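Local coordinates for protein 4-methyl-5(B-hydroxyethyl)-thiazole monophosphate biosynthesis enzyme (Vibrio cholerae O1 biovar El Tor, PDB 3OT1) that is of unknown function but belongs to the DJ-1/PfpI family and may act in thiazole monophosphate biosynthesis, at residues Ser9-Pro15 and Phe72-Pro78; Thr31-Phe37 and Met173-Ala178; Arg146-Cys150 and Glu168-Ala172; Val180-Gln184 and Leu200-Ile204. One frame throughout, in Å; residues are numbered along the deposited sequence.

Interaction 1 of 4, residues Ser9-Pro15 and Phe72-Pro78; sequences SKRILVP and FDALALP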
loop_
_atom_site.group_PDB
_atom_site.type_symbol
_atom_site.label_atom_id
_atom_site.label_comp_id
_atom_site.label_asym_id
_atom_site.label_seq_id
_atom_site.Cartn_x
_atom_site.Cartn_y
_atom_site.Cartn_z
ATOM N N SER A 9 1.664 4.749 -24.827
ATOM C CA SER A 9 3.076 4.574 -24.372
ATOM C C SER A 9 3.201 4.210 -22.877
ATOM O O SER A 9 4.264 4.429 -22.254
ATOM C CB SER A 9 3.889 5.826 -24.690
ATOM O OG SER A 9 3.448 6.421 -25.900
ATOM N N LYS A 10 2.124 3.632 -22.344
ATOM C CA LYS A 10 2.045 3.122 -20.970
ATOM C C LYS A 10 2.344 4.189 -19.926
ATOM O O LYS A 10 3.148 3.976 -19.016
ATOM C CB LYS A 10 3.003 1.953 -20.797
ATOM C CG LYS A 10 2.803 0.865 -21.809
ATOM C CD LYS A 10 3.801 -0.251 -21.621
ATOM C CE LYS A 10 5.078 0.060 -22.346
ATOM N NZ LYS A 10 5.663 1.346 -21.887
ATOM N N ARG A 11 1.683 5.332 -20.066
ATOM C CA ARG A 11 1.916 6.490 -19.216
ATOM C C ARG A 11 0.686 6.737 -18.354
ATOM O O ARG A 11 -0.436 6.839 -18.871
ATOM C CB ARG A 11 2.175 7.704 -20.097
ATOM C CG ARG A 11 3.325 7.532 -21.106
ATOM C CD ARG A 11 3.142 8.434 -22.314
ATOM N NE ARG A 11 1.889 8.145 -23.031
ATOM C CZ ARG A 11 1.378 8.921 -23.983
ATOM N NH1 ARG A 11 2.019 10.021 -24.333
ATOM N NH2 ARG A 11 0.230 8.604 -24.578
ATOM N N ILE A 12 0.871 6.814 -17.032
ATOM C CA ILE A 12 -0.251 6.966 -16.102
ATOM C C ILE A 12 -0.055 8.233 -15.267
ATOM O O ILE A 12 1.020 8.469 -14.709
ATOM C CB ILE A 12 -0.322 5.774 -15.107
ATOM C CG1 ILE A 12 -0.114 4.421 -15.812
ATOM C CG2 ILE A 12 -1.643 5.840 -14.336
ATOM C CD1 ILE A 12 -1.214 4.076 -16.794
ATOM N N LEU A 13 -1.127 9.004 -15.140
ATOM C CA LEU A 13 -1.144 10.178 -14.281
ATOM C C LEU A 13 -1.874 9.839 -12.986
ATOM O O LEU A 13 -3.015 9.364 -13.040
ATOM C CB LEU A 13 -1.840 11.347 -14.969
ATOM C CG LEU A 13 -1.951 12.638 -14.160
ATOM C CD1 LEU A 13 -0.603 13.156 -13.716
ATOM C CD2 LEU A 13 -2.690 13.706 -14.989
ATOM N N VAL A 14 -1.213 10.056 -11.839
ATOM C CA VAL A 14 -1.780 9.804 -10.520
ATOM C C VAL A 14 -1.764 11.111 -9.724
ATOM O O VAL A 14 -0.750 11.498 -9.128
ATOM C CB VAL A 14 -1.004 8.715 -9.754
ATOM C CG1 VAL A 14 -1.657 8.446 -8.397
ATOM C CG2 VAL A 14 -0.946 7.437 -10.565
ATOM N N PRO A 15 -2.894 11.831 -9.705
ATOM C CA PRO A 15 -2.979 13.028 -8.876
ATOM C C PRO A 15 -2.973 12.664 -7.395
ATOM O O PRO A 15 -3.492 11.624 -7.003
ATOM C CB PRO A 15 -4.333 13.609 -9.256
ATOM C CG PRO A 15 -4.584 13.042 -10.616
ATOM C CD PRO A 15 -4.099 11.653 -10.517
ATOM N N PHE A 72 -0.579 11.261 -21.516
ATOM C CA PHE A 72 -0.871 10.072 -20.715
ATOM C C PHE A 72 -1.849 9.157 -21.416
ATOM O O PHE A 72 -2.652 9.598 -22.241
ATOM C CB PHE A 72 -1.434 10.492 -19.346
ATOM C CG PHE A 72 -0.506 11.394 -18.589
ATOM C CD1 PHE A 72 0.554 10.865 -17.874
ATOM C CD2 PHE A 72 -0.647 12.766 -18.607
ATOM C CE1 PHE A 72 1.431 11.681 -17.183
ATOM C CE2 PHE A 72 0.226 13.582 -17.923
ATOM C CZ PHE A 72 1.272 13.024 -17.186
ATOM N N ASP A 73 -1.831 7.899 -21.026
ATOM C CA ASP A 73 -2.773 6.912 -21.496
ATOM C C ASP A 73 -3.922 6.666 -20.537
ATOM O O ASP A 73 -4.937 6.145 -20.953
ATOM C CB ASP A 73 -2.035 5.618 -21.770
ATOM C CG ASP A 73 -0.954 5.819 -22.819
ATOM O OD1 ASP A 73 -1.286 6.237 -23.944
ATOM O OD2 ASP A 73 0.224 5.652 -22.490
ATOM N N ALA A 74 -3.752 7.006 -19.253
ATOM C CA ALA A 74 -4.790 6.756 -18.271
ATOM C C ALA A 74 -4.580 7.635 -17.062
ATOM O O ALA A 74 -3.478 8.107 -16.789
ATOM C CB ALA A 74 -4.818 5.283 -17.868
ATOM N N LEU A 75 -5.690 7.842 -16.355
ATOM C CA LEU A 75 -5.761 8.666 -15.157
ATOM C C LEU A 75 -6.204 7.764 -14.010
ATOM O O LEU A 75 -7.212 7.084 -14.138
ATOM C CB LEU A 75 -6.791 9.787 -15.383
ATOM C CG LEU A 75 -7.029 10.748 -14.228
ATOM C CD1 LEU A 75 -5.788 11.578 -13.882
ATOM C CD2 LEU A 75 -8.221 11.639 -14.521
ATOM N N ALA A 76 -5.463 7.762 -12.894
ATOM C CA ALA A 76 -5.804 6.957 -11.730
ATOM C C ALA A 76 -5.911 7.850 -10.499
ATOM O O ALA A 76 -4.940 8.536 -10.134
ATOM C CB ALA A 76 -4.772 5.883 -11.493
ATOM N N LEU A 77 -7.093 7.854 -9.894
ATOM C CA LEU A 77 -7.408 8.750 -8.799
ATOM C C LEU A 77 -7.496 7.977 -7.487
ATOM O O LEU A 77 -8.403 7.170 -7.285
ATOM C CB LEU A 77 -8.749 9.438 -9.053
ATOM C CG LEU A 77 -8.870 10.236 -10.361
ATOM C CD1 LEU A 77 -10.274 10.844 -10.436
ATOM C CD2 LEU A 77 -7.838 11.328 -10.440
ATOM N N PRO A 78 -6.548 8.234 -6.562
ATOM C CA PRO A 78 -6.660 7.675 -5.218
ATOM C C PRO A 78 -7.877 8.216 -4.473
ATOM O O PRO A 78 -8.437 9.245 -4.862
ATOM C CB PRO A 78 -5.356 8.127 -4.544
ATOM C CG PRO A 78 -4.404 8.427 -5.704
ATOM C CD PRO A 78 -5.302 9.004 -6.756
#
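With CG beside the backbone N (chi1 -55°) and a bend at chi3 (-60°), the Arg-11 chain turns its guanidinium onto the carboxylate of Asp-73, whose own CG also lies beside its backbone N. The grip is side-on and twofold: Arg-11 NE reaches Asp-73 OD2 at 3.0 Å and Arg-11 NH2 reaches Asp-73 OD1 at 2.9 Å. Both oxygens lie in the guanidinium plane but are met from above the carboxylate plane, the two planes being 49° apart. Asp-73 OD2 also accepts hydrogen bonds from the backbone N of Ser-9 and, on its anti lone pair, that of Arg-11 at 2.8 Å; OD2 thus takes three, and the bond from NH2 to OD1 brings the carboxylate to four. Further on the backbones pair as parallel strands, Leu-13 N giving to Ala-74 O at 3.0 Å and Ala-76 N to Leu-13 O at 2.9 Å. Leu-13 CB sits over the face of the Phe-72 ring in a CH-pi contact, 3.8 Å from its centroid, while the Leu-13 and Leu-75 side chains lie side by side, CD2 against CD1. Strand 11-16 lies between strands 38-43 and 74-77 in the central sheet; helix 91-102 packs on Phe-72 and Leu-75, and helix 22-34 on Ile-12 and Ala-76.

Interaction 2 of 4, residues Thr31-Phe37 and Met173-Ala178; sequences TLVRAGF and MIALLA
Ile-174 is the main bump, pushing from helix 166-178 into a hollow formed by Thr-31, Leu-32 and Ala-35 near the end of helix 22-34. CG1 lies beside the backbone N (chi1 -65°) and chi2 is extended, which carries CD1 forward to the floor of the hollow. There CD1 presses on Ala-35 CB at 3.5 Å, a tight carbon pair, and meets the CG2 methyl of Thr-31 at 3.7 Å. Leu-32 forms one wall: the Leu-32 and Ile-174 side chains slide past each other in opposite directions, CD2 of the leucine 3.8 Å from CG1 of the isoleucine, and Leu-32 CD1 meets the methyl CE of selenomethionine Met-173, these two side chains crossing at about a right angle. Phe-37 fills the next gap. Ala-35 CB sits over one face of its ring, Ala-178 CB lies at the edge in the ring plane, 3.7 Å from Phe-37 CZ, and Ile-174 CG1 and Leu-177 CD1 approach Phe-37 CE2 obliquely. No hydrogen bond spans the contact; Thr-31 OG1 instead bonds to Ile-27 O within its own helix. Phe-37 follows the Schellman motif that ends helix 22-34, with Gly-36 as the C-prime residue at positive phi and Phe-37 N bonded to Leu-32 O at 3.1 Å. Two helices packed together on one face of a largely parallel sheet, both touching Ile-12 of strand 11-16, fit the alpha/beta sandwich of the DJ-1/PfpI family.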
loop_
_atom_site.group_PDB
_atom_site.type_symbol
_atom_site.label_atom_id
_atom_site.label_comp_id
_atom_site.label_asym_id
_atom_site.label_seq_id
_atom_site.Cartn_x
_atom_site.Cartn_y
_atom_site.Cartn_z
ATOM N N THR A 31 2.487 -0.777 -8.124
ATOM C CA THR A 31 2.014 -1.866 -8.966
ATOM C C THR A 31 2.142 -1.529 -10.439
ATOM O O THR A 31 2.569 -2.359 -11.248
ATOM C CB THR A 31 0.571 -2.267 -8.586
ATOM O OG1 THR A 31 0.541 -2.631 -7.199
ATOM C CG2 THR A 31 0.078 -3.455 -9.388
ATOM N N LEU A 32 1.791 -0.308 -10.812
ATOM C CA LEU A 32 1.926 0.076 -12.211
ATOM C C LEU A 32 3.382 0.167 -12.650
ATOM O O LEU A 32 3.685 -0.205 -13.785
ATOM C CB LEU A 32 1.189 1.394 -12.457
ATOM C CG LEU A 32 -0.330 1.343 -12.319
ATOM C CD1 LEU A 32 -0.932 2.747 -12.274
ATOM C CD2 LEU A 32 -0.912 0.525 -13.449
ATOM N N VAL A 33 4.273 0.621 -11.775
ATOM C CA VAL A 33 5.688 0.639 -12.099
ATOM C C VAL A 33 6.225 -0.793 -12.305
ATOM O O VAL A 33 7.045 -1.046 -13.192
ATOM C CB VAL A 33 6.481 1.438 -11.037
ATOM C CG1 VAL A 33 7.964 1.233 -11.220
ATOM C CG2 VAL A 33 6.115 2.924 -11.127
ATOM N N ARG A 34 5.746 -1.737 -11.514
ATOM C CA ARG A 34 6.109 -3.126 -11.675
ATOM C C ARG A 34 5.734 -3.678 -13.041
ATOM O O ARG A 34 6.354 -4.624 -13.538
ATOM C CB ARG A 34 5.477 -4.005 -10.583
ATOM C CG ARG A 34 6.109 -3.820 -9.202
ATOM C CD ARG A 34 5.266 -4.483 -8.136
ATOM N NE ARG A 34 5.901 -4.456 -6.822
ATOM C CZ ARG A 34 6.382 -5.496 -6.151
ATOM N NH1 ARG A 34 6.310 -6.725 -6.634
ATOM N NH2 ARG A 34 6.915 -5.263 -4.956
ATOM N N ALA A 35 4.672 -3.115 -13.603
ATOM C CA ALA A 35 4.164 -3.495 -14.919
ATOM C C ALA A 35 4.847 -2.755 -16.054
ATOM O O ALA A 35 4.438 -2.911 -17.210
ATOM C CB ALA A 35 2.650 -3.270 -14.983
ATOM N N GLY A 36 5.884 -1.978 -15.771
ATOM C CA GLY A 36 6.641 -1.296 -16.807
ATOM C C GLY A 36 6.034 0.022 -17.244
ATOM O O GLY A 36 6.449 0.587 -18.252
ATOM N N PHE A 37 5.047 0.534 -16.508
ATOM C CA PHE A 37 4.419 1.773 -16.879
ATOM C C PHE A 37 5.269 2.960 -16.343
ATOM O O PHE A 37 6.018 2.837 -15.358
ATOM C CB PHE A 37 2.958 1.804 -16.377
ATOM C CG PHE A 37 2.025 0.695 -16.941
ATOM C CD1 PHE A 37 2.397 -0.170 -17.970
ATOM C CD2 PHE A 37 0.737 0.584 -16.452
ATOM C CE1 PHE A 37 1.501 -1.131 -18.462
ATOM C CE2 PHE A 37 -0.161 -0.366 -16.938
ATOM C CZ PHE A 37 0.218 -1.216 -17.949
HETATM N N MSE A 173 -6.286 -2.547 -13.688
HETATM C CA MSE A 173 -5.830 -1.500 -14.595
HETATM C C MSE A 173 -4.796 -2.032 -15.575
HETATM O O MSE A 173 -4.871 -1.767 -16.769
HETATM C CB MSE A 173 -5.199 -0.332 -13.841
HETATM C CG MSE A 173 -6.109 0.598 -13.090
HETATM SE SE MSE A 173 -5.179 2.104 -12.351
HETATM C CE MSE A 173 -4.771 2.603 -13.838
ATOM N N ILE A 174 -3.830 -2.775 -15.073
ATOM C CA ILE A 174 -2.829 -3.386 -15.944
ATOM C C ILE A 174 -3.477 -4.312 -16.961
ATOM O O ILE A 174 -3.133 -4.277 -18.154
ATOM C CB ILE A 174 -1.756 -4.134 -15.140
ATOM C CG1 ILE A 174 -0.944 -3.170 -14.273
ATOM C CG2 ILE A 174 -0.803 -4.899 -16.069
ATOM C CD1 ILE A 174 -0.234 -3.870 -13.098
ATOM N N ALA A 175 -4.395 -5.154 -16.499
ATOM C CA ALA A 175 -5.070 -6.086 -17.400
ATOM C C ALA A 175 -5.771 -5.323 -18.535
ATOM O O ALA A 175 -5.672 -5.734 -19.708
ATOM C CB ALA A 175 -6.033 -6.966 -16.644
ATOM N N LEU A 176 -6.451 -4.227 -18.209
ATOM C CA LEU A 176 -7.163 -3.431 -19.215
ATOM C C LEU A 176 -6.222 -2.745 -20.177
ATOM O O LEU A 176 -6.485 -2.675 -21.378
ATOM C CB LEU A 176 -8.054 -2.387 -18.532
ATOM C CG LEU A 176 -9.273 -2.957 -17.821
ATOM C CD1 LEU A 176 -9.870 -1.950 -16.883
ATOM C CD2 LEU A 176 -10.326 -3.449 -18.815
ATOM N N LEU A 177 -5.133 -2.197 -19.658
ATOM C CA LEU A 177 -4.226 -1.369 -20.473
ATOM C C LEU A 177 -3.232 -2.197 -21.286
ATOM O O LEU A 177 -2.825 -1.785 -22.365
ATOM C CB LEU A 177 -3.466 -0.388 -19.595
ATOM C CG LEU A 177 -4.311 0.737 -18.993
ATOM C CD1 LEU A 177 -3.551 1.473 -17.917
ATOM C CD2 LEU A 177 -4.787 1.676 -20.088
ATOM N N ALA A 178 -2.814 -3.338 -20.770
ATOM C CA ALA A 178 -1.679 -4.081 -21.319
ATOM C C ALA A 178 -1.929 -5.567 -21.447
ATOM O O ALA A 178 -1.051 -6.266 -21.930
ATOM C CB ALA A 178 -0.421 -3.846 -20.497
#

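Interaction 3 of 4, residues Arg146-Cys150 and Glu168-Ala172; sequences RQRVC and EFALA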
loop_
_atom_site.group_PDB
_atom_site.type_symbol
_atom_site.label_atom_id
_atom_site.label_comp_id
_atom_site.label_asym_id
_atom_site.label_seq_id
_atom_site.Cartn_x
_atom_site.Cartn_y
_atom_site.Cartn_z
ATOM N N ARG A 146 -21.577 -3.362 -6.252
ATOM C CA ARG A 146 -20.918 -3.812 -5.029
ATOM C C ARG A 146 -19.744 -4.728 -5.323
ATOM O O ARG A 146 -19.224 -5.381 -4.421
ATOM C CB ARG A 146 -21.913 -4.507 -4.093
ATOM C CG ARG A 146 -22.967 -3.552 -3.564
ATOM C CD ARG A 146 -24.067 -4.248 -2.775
ATOM N NE ARG A 146 -24.983 -3.267 -2.197
ATOM C CZ ARG A 146 -25.944 -2.640 -2.868
ATOM N NH1 ARG A 146 -26.715 -1.762 -2.244
ATOM N NH2 ARG A 146 -26.150 -2.890 -4.155
ATOM N N GLN A 147 -19.315 -4.773 -6.576
ATOM C CA GLN A 147 -18.083 -5.482 -6.896
ATOM C C GLN A 147 -16.905 -4.794 -6.230
ATOM O O GLN A 147 -16.873 -3.567 -6.109
ATOM C CB GLN A 147 -17.818 -5.465 -8.387
ATOM C CG GLN A 147 -18.826 -6.174 -9.242
ATOM C CD GLN A 147 -18.764 -5.631 -10.632
ATOM O OE1 GLN A 147 -19.322 -4.574 -10.931
ATOM N NE2 GLN A 147 -18.028 -6.306 -11.472
ATOM N N ARG A 148 -15.931 -5.590 -5.820
ATOM C CA ARG A 148 -14.684 -5.039 -5.298
ATOM C C ARG A 148 -13.988 -4.177 -6.346
ATOM O O ARG A 148 -13.422 -3.135 -5.985
ATOM C CB ARG A 148 -13.754 -6.162 -4.820
ATOM C CG ARG A 148 -14.288 -6.914 -3.607
ATOM C CD ARG A 148 -13.438 -8.096 -3.238
ATOM N NE ARG A 148 -12.143 -7.704 -2.721
ATOM C CZ ARG A 148 -11.907 -7.303 -1.472
ATOM N NH1 ARG A 148 -12.879 -7.247 -0.574
ATOM N NH2 ARG A 148 -10.674 -6.991 -1.136
ATOM N N VAL A 149 -14.026 -4.600 -7.612
ATOM C CA VAL A 149 -13.529 -3.847 -8.760
ATOM C C VAL A 149 -14.619 -3.887 -9.843
ATOM O O VAL A 149 -15.062 -4.952 -10.226
ATOM C CB VAL A 149 -12.224 -4.461 -9.304
ATOM C CG1 VAL A 149 -11.714 -3.706 -10.520
ATOM C CG2 VAL A 149 -11.130 -4.515 -8.228
ATOM N N CYS A 150 -15.047 -2.709 -10.270
ATOM C CA CYS A 150 -16.098 -2.549 -11.261
ATOM C C CYS A 150 -15.565 -1.857 -12.520
ATOM O O CYS A 150 -15.078 -0.715 -12.451
ATOM C CB CYS A 150 -17.230 -1.716 -10.670
ATOM S SG CYS A 150 -18.548 -1.293 -11.857
ATOM N N GLU A 168 -6.012 -5.279 -6.128
ATOM C CA GLU A 168 -6.909 -5.833 -7.135
ATOM C C GLU A 168 -7.224 -4.798 -8.208
ATOM O O GLU A 168 -7.231 -5.108 -9.395
ATOM C CB GLU A 168 -8.214 -6.287 -6.473
ATOM C CG GLU A 168 -8.054 -7.484 -5.571
ATOM C CD GLU A 168 -9.154 -7.542 -4.533
ATOM O OE1 GLU A 168 -10.271 -7.936 -4.883
ATOM O OE2 GLU A 168 -8.911 -7.167 -3.369
ATOM N N PHE A 169 -7.467 -3.570 -7.798
ATOM C CA PHE A 169 -7.774 -2.452 -8.693
ATOM C C PHE A 169 -6.596 -2.142 -9.610
ATOM O O PHE A 169 -6.771 -1.987 -10.831
ATOM C CB PHE A 169 -8.138 -1.265 -7.791
ATOM C CG PHE A 169 -8.194 0.096 -8.442
ATOM C CD1 PHE A 169 -9.253 0.472 -9.250
ATOM C CD2 PHE A 169 -7.259 1.055 -8.119
ATOM C CE1 PHE A 169 -9.352 1.748 -9.710
ATOM C CE2 PHE A 169 -7.345 2.335 -8.610
ATOM C CZ PHE A 169 -8.395 2.677 -9.416
ATOM N N ALA A 170 -5.398 -1.971 -9.046
ATOM C CA ALA A 170 -4.224 -1.662 -9.846
ATOM C C ALA A 170 -3.913 -2.788 -10.853
ATOM O O ALA A 170 -3.556 -2.510 -12.001
ATOM C CB ALA A 170 -3.039 -1.362 -8.957
ATOM N N LEU A 171 -4.050 -4.033 -10.427
ATOM C CA LEU A 171 -3.836 -5.162 -11.323
ATOM C C LEU A 171 -4.882 -5.197 -12.435
ATOM O O LEU A 171 -4.540 -5.514 -13.580
ATOM C CB LEU A 171 -3.804 -6.463 -10.535
ATOM C CG LEU A 171 -2.562 -6.605 -9.638
ATOM C CD1 LEU A 171 -2.789 -7.694 -8.582
ATOM C CD2 LEU A 171 -1.277 -6.827 -10.428
ATOM N N ALA A 172 -6.130 -4.858 -12.126
ATOM C CA ALA A 172 -7.167 -4.764 -13.159
ATOM C C ALA A 172 -6.830 -3.664 -14.163
ATOM O O ALA A 172 -7.057 -3.827 -15.363
ATOM C CB ALA A 172 -8.516 -4.479 -12.515
#
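The polar part is a salt bridge between Arg-148 and Glu-168. Arg-148 NE bonds to Glu-168 OE1 at 2.9 Å and Arg-148 NH2 to Glu-168 OE2, also at 2.9 Å, each oxygen using its syn lone pair. The guanidinium and carboxylate planes are only 5° apart, making a nearly flat, side-on bidentate pair with both bonds nearly straight. A bend at chi3 (69°) in Arg-148 presents the NE edge to the helix. Both ends have further partners: Glu-168 OE2 accepts from Gln-196 NE2, while Arg-148 NH1 and NH2 bond to the backbone of a neighbouring subunit, so the glutamate probably helps to orient an arginine at the dimer interface.

The apolar part is carried by the two methyls of Val-149. CG1, anti to the backbone N, touches Ala-172 CB at 3.8 Å one helical turn beyond Glu-168; CG2 lies against Glu-168 CB at 3.8 Å and near Phe-169 N, so the two methyls span the turn from Glu-168 to Ala-172. The contact thus sets helix 166-178 against strand 149-152, at the edge of the sheet within this chain, which pairs antiparallel with strand 157-160. The Phe-169 side chain reaches inward to strands 106-110 and 157-160 and to Ile-28 of helix 22-34.

Interaction 4 of 4, residues Val180-Gln184 and Leu200-Ile204; sequences VELAQ and LSGFI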
loop_
_atom_site.group_PDB
_atom_site.type_symbol
_atom_site.label_atom_id
_atom_site.label_comp_id
_atom_site.label_asym_id
_atom_site.label_seq_id
_atom_site.Cartn_x
_atom_site.Cartn_y
_atom_site.Cartn_z
ATOM N N VAL A 180 -4.165 -9.265 -19.803
ATOM C CA VAL A 180 -4.173 -10.064 -18.590
ATOM C C VAL A 180 -2.847 -10.826 -18.398
ATOM O O VAL A 180 -2.464 -11.093 -17.264
ATOM C CB VAL A 180 -5.413 -10.991 -18.534
ATOM C CG1 VAL A 180 -5.210 -12.192 -19.418
ATOM C CG2 VAL A 180 -5.732 -11.375 -17.073
ATOM N N GLU A 181 -2.136 -11.167 -19.470
ATOM C CA GLU A 181 -0.897 -11.883 -19.293
ATOM C C GLU A 181 0.117 -11.077 -18.464
ATOM O O GLU A 181 0.681 -11.584 -17.511
ATOM C CB GLU A 181 -0.341 -12.284 -20.660
ATOM C CG GLU A 181 0.948 -13.061 -20.578
ATOM C CD GLU A 181 1.509 -13.388 -21.956
ATOM O OE1 GLU A 181 0.923 -12.958 -22.968
ATOM O OE2 GLU A 181 2.507 -14.101 -22.048
ATOM N N LEU A 182 0.346 -9.824 -18.810
ATOM C CA LEU A 182 1.233 -8.997 -18.021
ATOM C C LEU A 182 0.689 -8.850 -16.591
ATOM O O LEU A 182 1.452 -8.940 -15.619
ATOM C CB LEU A 182 1.412 -7.632 -18.648
ATOM C CG LEU A 182 2.344 -6.675 -17.901
ATOM C CD1 LEU A 182 3.760 -7.237 -17.699
ATOM C CD2 LEU A 182 2.383 -5.337 -18.570
ATOM N N ALA A 183 -0.608 -8.609 -16.436
ATOM C CA ALA A 183 -1.176 -8.468 -15.098
ATOM C C ALA A 183 -0.893 -9.716 -14.256
ATOM O O ALA A 183 -0.543 -9.597 -13.089
ATOM C CB ALA A 183 -2.671 -8.173 -15.184
ATOM N N GLN A 184 -1.042 -10.897 -14.856
ATOM C CA GLN A 184 -0.776 -12.150 -14.128
ATOM C C GLN A 184 0.682 -12.252 -13.717
ATOM O O GLN A 184 0.989 -12.697 -12.601
ATOM C CB GLN A 184 -1.140 -13.356 -14.974
ATOM C CG GLN A 184 -2.620 -13.510 -15.212
ATOM C CD GLN A 184 -2.909 -14.604 -16.244
ATOM O OE1 GLN A 184 -2.275 -14.667 -17.310
ATOM N NE2 GLN A 184 -3.848 -15.467 -15.931
ATOM N N LEU A 200 -8.302 -11.985 -10.727
ATOM C CA LEU A 200 -7.538 -11.247 -11.708
ATOM C C LEU A 200 -7.431 -12.043 -13.008
ATOM O O LEU A 200 -7.669 -11.506 -14.096
ATOM C CB LEU A 200 -6.144 -10.962 -11.193
ATOM C CG LEU A 200 -5.286 -10.345 -12.307
ATOM C CD1 LEU A 200 -5.791 -8.938 -12.659
ATOM C CD2 LEU A 200 -3.894 -10.387 -11.868
ATOM N N SER A 201 -7.095 -13.327 -12.904
ATOM C CA SER A 201 -6.895 -14.140 -14.098
ATOM C C SER A 201 -8.175 -14.241 -14.915
ATOM O O SER A 201 -8.128 -14.348 -16.141
ATOM C CB SER A 201 -6.347 -15.511 -13.714
ATOM O OG SER A 201 -5.028 -15.346 -13.226
ATOM N N GLY A 202 -9.328 -14.148 -14.257
ATOM C CA GLY A 202 -10.603 -14.191 -14.963
ATOM C C GLY A 202 -11.196 -12.848 -15.340
ATOM O O GLY A 202 -12.268 -12.787 -15.944
ATOM N N PHE A 203 -10.499 -11.762 -15.006
ATOM C CA PHE A 203 -11.081 -10.418 -15.091
ATOM C C PHE A 203 -11.446 -10.016 -16.514
ATOM O O PHE A 203 -12.535 -9.514 -16.756
ATOM C CB PHE A 203 -10.134 -9.383 -14.483
ATOM C CG PHE A 203 -10.649 -7.975 -14.578
ATOM C CD1 PHE A 203 -11.771 -7.569 -13.882
ATOM C CD2 PHE A 203 -10.030 -7.066 -15.398
ATOM C CE1 PHE A 203 -12.231 -6.274 -14.002
ATOM C CE2 PHE A 203 -10.499 -5.789 -15.507
ATOM C CZ PHE A 203 -11.587 -5.406 -14.814
ATOM N N ILE A 204 -10.531 -10.204 -17.459
ATOM C CA ILE A 204 -10.819 -9.802 -18.834
ATOM C C ILE A 204 -11.884 -10.721 -19.463
ATOM O O ILE A 204 -12.759 -10.248 -20.195
ATOM C CB ILE A 204 -9.546 -9.753 -19.698
ATOM C CG1 ILE A 204 -8.591 -8.673 -19.155
ATOM C CG2 ILE A 204 -9.906 -9.483 -21.170
ATOM C CD1 ILE A 204 -9.128 -7.253 -19.118
#
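Helix-to-helix packing at the C-terminal end of the chain joins the first turn of helix 180-187 to the last turn of helix 194-201 and the residues after it, stacked on helix 166-178 at the periphery of the alpha/beta fold. In Val-180, chi1 of 78° puts CG1 between the backbone N and the carbonyl carbon and leaves CG2 anti to the N, directed at the end of helix 194-201: Val-180 CG2 lies 3.6 Å from Leu-200 O and 3.9 Å from Ser-201 O. Val-180 CB also meets Ile-204 CG1 at 4.0 Å. One turn on from Val-180, Ala-183 is straddled by Leu-200. Leu-200 CD1 touches the Ala-183 CB methyl at 4.1 Å, while Leu-200 CD2 rests on the backbone at Ala-183 O, 3.7 Å away. The two side chains also meet helix 166-178, Ala-183 at Ile-174 and Ala-175 and Leu-200 at Leu-171, so three helices share this apolar patch. Beside the patch a single polar link closes the contact. The Gln-184 chain is extended beyond CG and brings its amide over to Ser-201, whose OG has a second, weak bond to Leu-197 O. Gln-184 NE2 donates to Ser-201 OG at 3.0 Å, nearly straight at 171°, with the hydroxyl oxygen close to the amide plane.

How the interactions relate
Interaction 1 pairs two parallel strands of the central sheet, and interaction 2 packs two helices together over strand 11-16: their centres are about 10 Å apart, and Ile-12 touches both Leu-32 and Leu-177. Helix 166-178 joins interactions 2 and 3, centres about 14 Å apart; interaction 3 ties its earlier turns to strand 149-152, at the edge of the same sheet within this chain. The centre of interaction 4 lies about 11 Å from that of interaction 2 and about 12 Å from that of interaction 3, against the outer side of that helix. Along the chain, the segments of interactions 1 and 2 alternate, interaction 3 is nested within the loop closed by 2, and interaction 4 follows. Early and late parts thus meet in one compact domain.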